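Local coordinates for protein fatty acid amide hydrolase (Candida albicans, PDB 6KVR) that probably hydrolyses monocarboxylic acid amides to a monocarboxylate and ammonium, at residues Arg444-Met455 and Ser485-Pro493. Numbering follows the deposited sequence.
Sequences RDQLRDQYNDFM and SLWNILDFP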
loop_
_atom_site.group_PDB
_atom_site.type_symbol
_atom_site.label_atom_id
_atom_site.label_comp_id
_atom_site.label_asym_id
_atom_site.label_seq_id
_atom_site.Cartn_x
_atom_site.Cartn_y
_atom_site.Cartn_z
ATOM N N ARG A 444 -12.663 -6.543 -1.778
ATOM C CA ARG A 444 -11.521 -6.341 -2.669
ATOM C C ARG A 444 -10.388 -7.303 -2.339
ATOM O O ARG A 444 -9.761 -7.880 -3.237
ATOM C CB ARG A 444 -11.030 -4.896 -2.557
ATOM C CG ARG A 444 -9.761 -4.595 -3.329
ATOM C CD ARG A 444 -9.120 -3.320 -2.807
ATOM N NE ARG A 444 -8.595 -3.532 -1.466
ATOM C CZ ARG A 444 -8.191 -2.579 -0.633
ATOM N NH1 ARG A 444 -8.210 -1.301 -0.976
ATOM N NH2 ARG A 444 -7.751 -2.922 0.575
ATOM N N ASP A 445 -10.089 -7.466 -1.060
ATOM C CA ASP A 445 -8.987 -8.338 -0.689
ATOM C C ASP A 445 -9.306 -9.791 -1.019
ATOM O O ASP A 445 -8.421 -10.539 -1.457
ATOM C CB ASP A 445 -8.661 -8.152 0.789
ATOM C CG ASP A 445 -8.005 -6.801 1.064
ATOM O OD1 ASP A 445 -7.627 -6.102 0.079
ATOM O OD2 ASP A 445 -7.842 -6.450 2.258
ATOM N N GLN A 446 -10.571 -10.202 -0.845
ATOM C CA GLN A 446 -10.956 -11.568 -1.199
ATOM C C GLN A 446 -10.828 -11.812 -2.697
ATOM O O GLN A 446 -10.378 -12.885 -3.119
ATOM C CB GLN A 446 -12.379 -11.859 -0.728
ATOM C CG GLN A 446 -12.465 -12.105 0.758
ATOM C CD GLN A 446 -13.889 -12.026 1.269
ATOM O OE1 GLN A 446 -14.775 -11.535 0.577
ATOM N NE2 GLN A 446 -14.121 -12.534 2.477
ATOM N N LEU A 447 -11.230 -10.835 -3.512
ATOM C CA LEU A 447 -11.098 -10.964 -4.958
ATOM C C LEU A 447 -9.638 -11.053 -5.372
ATOM O O LEU A 447 -9.271 -11.875 -6.217
ATOM C CB LEU A 447 -11.763 -9.778 -5.654
ATOM C CG LEU A 447 -13.279 -9.737 -5.509
ATOM C CD1 LEU A 447 -13.759 -8.340 -5.833
ATOM C CD2 LEU A 447 -13.935 -10.776 -6.420
ATOM N N ARG A 448 -8.798 -10.186 -4.801
ATOM C CA ARG A 448 -7.374 -10.205 -5.110
ATOM C C ARG A 448 -6.751 -11.562 -4.799
ATOM O O ARG A 448 -5.933 -12.069 -5.581
ATOM C CB ARG A 448 -6.658 -9.104 -4.332
ATOM C CG ARG A 448 -6.848 -7.733 -4.940
ATOM C CD ARG A 448 -6.192 -6.648 -4.091
ATOM N NE ARG A 448 -6.510 -5.326 -4.620
ATOM C CZ ARG A 448 -5.945 -4.197 -4.209
ATOM N NH1 ARG A 448 -5.081 -4.186 -3.204
ATOM N NH2 ARG A 448 -6.252 -3.055 -4.825
ATOM N N ASP A 449 -7.116 -12.162 -3.664
ATOM C CA ASP A 449 -6.570 -13.472 -3.333
ATOM C C ASP A 449 -7.105 -14.531 -4.283
ATOM O O ASP A 449 -6.349 -15.395 -4.744
ATOM C CB ASP A 449 -6.889 -13.833 -1.879
ATOM C CG ASP A 449 -5.965 -13.130 -0.889
ATOM O OD1 ASP A 449 -4.774 -12.935 -1.215
ATOM O OD2 ASP A 449 -6.426 -12.763 0.217
ATOM N N GLN A 450 -8.403 -14.467 -4.607
ATOM C CA GLN A 450 -8.976 -15.466 -5.500
ATOM C C GLN A 450 -8.216 -15.504 -6.821
ATOM O O GLN A 450 -7.886 -16.583 -7.324
ATOM C CB GLN A 450 -10.466 -15.182 -5.731
ATOM C CG GLN A 450 -11.155 -16.232 -6.589
ATOM C CD GLN A 450 -12.668 -16.036 -6.708
ATOM O OE1 GLN A 450 -13.200 -14.951 -6.462
ATOM N NE2 GLN A 450 -13.365 -17.101 -7.072
ATOM N N TYR A 451 -7.882 -14.332 -7.368
ATOM C CA TYR A 451 -7.222 -14.258 -8.667
ATOM C C TYR A 451 -5.735 -14.551 -8.560
ATOM O O TYR A 451 -5.149 -15.153 -9.467
ATOM C CB TYR A 451 -7.438 -12.870 -9.294
ATOM C CG TYR A 451 -8.712 -12.759 -10.082
ATOM C CD1 TYR A 451 -9.940 -12.731 -9.441
ATOM C CD2 TYR A 451 -8.690 -12.709 -11.470
ATOM C CE1 TYR A 451 -11.109 -12.658 -10.155
ATOM C CE2 TYR A 451 -9.857 -12.625 -12.199
ATOM C CZ TYR A 451 -11.065 -12.600 -11.533
ATOM O OH TYR A 451 -12.243 -12.506 -12.249
ATOM N N ASN A 452 -5.097 -14.092 -7.487
ATOM C CA ASN A 452 -3.686 -14.403 -7.312
ATOM C C ASN A 452 -3.504 -15.902 -7.096
ATOM O O ASN A 452 -2.599 -16.508 -7.675
ATOM C CB ASN A 452 -3.120 -13.575 -6.153
ATOM C CG ASN A 452 -1.645 -13.852 -5.871
ATOM O OD1 ASN A 452 -0.775 -13.662 -6.729
ATOM N ND2 ASN A 452 -1.359 -14.264 -4.639
ATOM N N ASP A 453 -4.402 -16.525 -6.325
ATOM C CA ASP A 453 -4.337 -17.967 -6.114
ATOM C C ASP A 453 -4.549 -18.726 -7.415
ATOM O O ASP A 453 -4.009 -19.824 -7.588
ATOM C CB ASP A 453 -5.402 -18.411 -5.119
ATOM C CG ASP A 453 -5.083 -18.000 -3.694
ATOM O OD1 ASP A 453 -3.928 -17.604 -3.415
ATOM O OD2 ASP A 453 -5.997 -18.083 -2.846
ATOM N N PHE A 454 -5.367 -18.180 -8.319
ATOM C CA PHE A 454 -5.578 -18.825 -9.608
ATOM C C PHE A 454 -4.281 -18.886 -10.404
ATOM O O PHE A 454 -3.905 -19.948 -10.909
ATOM C CB PHE A 454 -6.653 -18.093 -10.412
ATOM C CG PHE A 454 -6.646 -18.441 -11.885
ATOM C CD1 PHE A 454 -7.121 -19.670 -12.325
ATOM C CD2 PHE A 454 -6.153 -17.552 -12.817
ATOM C CE1 PHE A 454 -7.116 -20.006 -13.673
ATOM C CE2 PHE A 454 -6.150 -17.872 -14.176
ATOM C CZ PHE A 454 -6.636 -19.107 -14.603
HETATM N N MSE A 455 -3.581 -17.760 -10.520
HETATM C CA MSE A 455 -2.343 -17.731 -11.280
HETATM C C MSE A 455 -1.151 -18.429 -10.603
HETATM O O MSE A 455 -0.282 -18.958 -11.297
HETATM C CB MSE A 455 -1.955 -16.289 -11.627
HETATM C CG MSE A 455 -3.031 -15.540 -12.421
HETATM SE SE MSE A 455 -2.616 -13.672 -12.700
HETATM C CE MSE A 455 -1.142 -13.925 -13.956
ATOM N N SER A 485 -11.954 -1.975 -15.553
ATOM C CA SER A 485 -12.080 -1.702 -14.130
ATOM C C SER A 485 -11.778 -2.931 -13.283
ATOM O O SER A 485 -11.422 -2.778 -12.111
ATOM C CB SER A 485 -13.476 -1.156 -13.810
ATOM O OG SER A 485 -14.475 -2.140 -13.997
ATOM N N LEU A 486 -11.890 -4.135 -13.853
ATOM C CA LEU A 486 -11.530 -5.347 -13.116
ATOM C C LEU A 486 -10.088 -5.288 -12.621
ATOM O O LEU A 486 -9.799 -5.632 -11.469
ATOM C CB LEU A 486 -11.731 -6.578 -14.001
ATOM C CG LEU A 486 -11.239 -7.907 -13.428
ATOM C CD1 LEU A 486 -12.035 -8.279 -12.166
ATOM C CD2 LEU A 486 -11.243 -9.050 -14.485
ATOM N N TRP A 487 -9.164 -4.869 -13.482
ATOM C CA TRP A 487 -7.766 -4.816 -13.074
ATOM C C TRP A 487 -7.451 -3.623 -12.171
ATOM O O TRP A 487 -6.367 -3.593 -11.567
ATOM C CB TRP A 487 -6.868 -4.835 -14.326
ATOM C CG TRP A 487 -7.330 -5.945 -15.228
ATOM C CD1 TRP A 487 -7.939 -5.814 -16.435
ATOM C CD2 TRP A 487 -7.284 -7.365 -14.952
ATOM N NE1 TRP A 487 -8.250 -7.054 -16.944
ATOM C CE2 TRP A 487 -7.866 -8.021 -16.051
ATOM C CE3 TRP A 487 -6.798 -8.135 -13.890
ATOM C CZ2 TRP A 487 -7.981 -9.416 -16.121
ATOM C CZ3 TRP A 487 -6.907 -9.531 -13.965
ATOM C CH2 TRP A 487 -7.502 -10.150 -15.068
ATOM N N ASN A 488 -8.374 -2.662 -12.028
ATOM C CA ASN A 488 -8.170 -1.627 -11.019
ATOM C C ASN A 488 -8.501 -2.137 -9.624
ATOM O O ASN A 488 -7.769 -1.855 -8.670
ATOM C CB ASN A 488 -9.013 -0.395 -11.327
ATOM C CG ASN A 488 -8.581 0.290 -12.607
ATOM O OD1 ASN A 488 -9.241 0.168 -13.632
ATOM N ND2 ASN A 488 -7.454 0.986 -12.559
ATOM N N ILE A 489 -9.595 -2.889 -9.479
ATOM C CA ILE A 489 -9.918 -3.366 -8.140
ATOM C C ILE A 489 -8.954 -4.480 -7.734
ATOM O O ILE A 489 -8.570 -4.567 -6.569
ATOM C CB ILE A 489 -11.406 -3.788 -8.027
ATOM C CG1 ILE A 489 -11.747 -4.102 -6.574
ATOM C CG2 ILE A 489 -11.734 -5.001 -8.902
ATOM C CD1 ILE A 489 -13.216 -4.494 -6.342
ATOM N N LEU A 490 -8.508 -5.315 -8.678
ATOM C CA LEU A 490 -7.479 -6.306 -8.351
ATOM C C LEU A 490 -6.094 -5.684 -8.214
ATOM O O LEU A 490 -5.230 -6.276 -7.556
ATOM C CB LEU A 490 -7.429 -7.410 -9.413
ATOM C CG LEU A 490 -8.705 -8.240 -9.638
ATOM C CD1 LEU A 490 -8.565 -9.203 -10.831
ATOM C CD2 LEU A 490 -9.107 -9.000 -8.381
ATOM N N ASP A 491 -5.871 -4.507 -8.810
ATOM C CA ASP A 491 -4.555 -3.855 -8.856
ATOM C C ASP A 491 -3.481 -4.765 -9.467
ATOM O O ASP A 491 -2.382 -4.917 -8.924
ATOM C CB ASP A 491 -4.105 -3.367 -7.479
ATOM C CG ASP A 491 -2.892 -2.424 -7.558
ATOM O OD1 ASP A 491 -2.199 -2.233 -6.522
ATOM O OD2 ASP A 491 -2.599 -1.889 -8.659
ATOM N N PHE A 492 -3.794 -5.354 -10.619
ATOM C CA PHE A 492 -2.784 -6.128 -11.342
ATOM C C PHE A 492 -2.133 -5.255 -12.409
ATOM O O PHE A 492 -2.832 -4.510 -13.108
ATOM C CB PHE A 492 -3.398 -7.363 -12.027
ATOM C CG PHE A 492 -3.729 -8.521 -11.087
ATOM C CD1 PHE A 492 -3.780 -8.350 -9.716
ATOM C CD2 PHE A 492 -3.979 -9.791 -11.605
ATOM C CE1 PHE A 492 -4.088 -9.412 -8.860
ATOM C CE2 PHE A 492 -4.275 -10.866 -10.760
ATOM C CZ PHE A 492 -4.331 -10.670 -9.378
ATOM N N PRO A 493 -0.812 -5.295 -12.599
ATOM C CA PRO A 493 -0.214 -4.505 -13.684
ATOM C C PRO A 493 -0.690 -5.039 -15.033
ATOM O O PRO A 493 -0.702 -6.255 -15.266
ATOM C CB PRO A 493 1.293 -4.695 -13.479
ATOM C CG PRO A 493 1.414 -6.009 -12.771
ATOM C CD PRO A 493 0.164 -6.179 -11.939
#
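The guanidinium of Arg448 meets Ile489 O at its edge, in plane, and lies between Asp491 CB on one face and Arg444 CD on the other. Tyr451 takes Leu490 CD1 over one face of its ring, a CH-pi contact with the methyl 3.7 Å from the centroid. The Phe492 ring carries Leu490 CB on one face, while Asn452 N lies at its edge.

Arg448 grips Ile489 O side-on with two nitrogens. The NE bond is 2.9 Å to Ile489 O, nearly straight at 162° and in the carbonyl plane. The NH2 bond to the same oxygen is longer and more bent, and comes from above that plane. The chain of Arg448 is extended from CG to NE, which carries the guanidinium across to the end of helix 482-490. There Asp491, with positive phi, is the C-prime residue of a Schellman motif.

Leu490 wedges in: its CD2 packs on Leu447 CB and, at 3.6 Å, on Leu447 O, and its CD1 on the Tyr451 face. Phe492 CZ lies 3.8 Å from Tyr451 CB, and the selenium of Met455, present as selenomethionine, meets the ring obliquely in a Met-aromatic contact.

Asp491 is bound by Thr274, Arg271 and Arg549. Arg444 and Asp449 form salt bridges to Glu290 and Lys280 of the second subunit. Asn488 hydrogen-bonds Asp253 and lies beside Gly255, a predicted substrate-binding residue, so the contact joins helix 434-457 to a helix near the probable active site. The two helix segments cross at 103°, with helix 385-397 beside them and Trp487 and Met455 resting on strand 462-466.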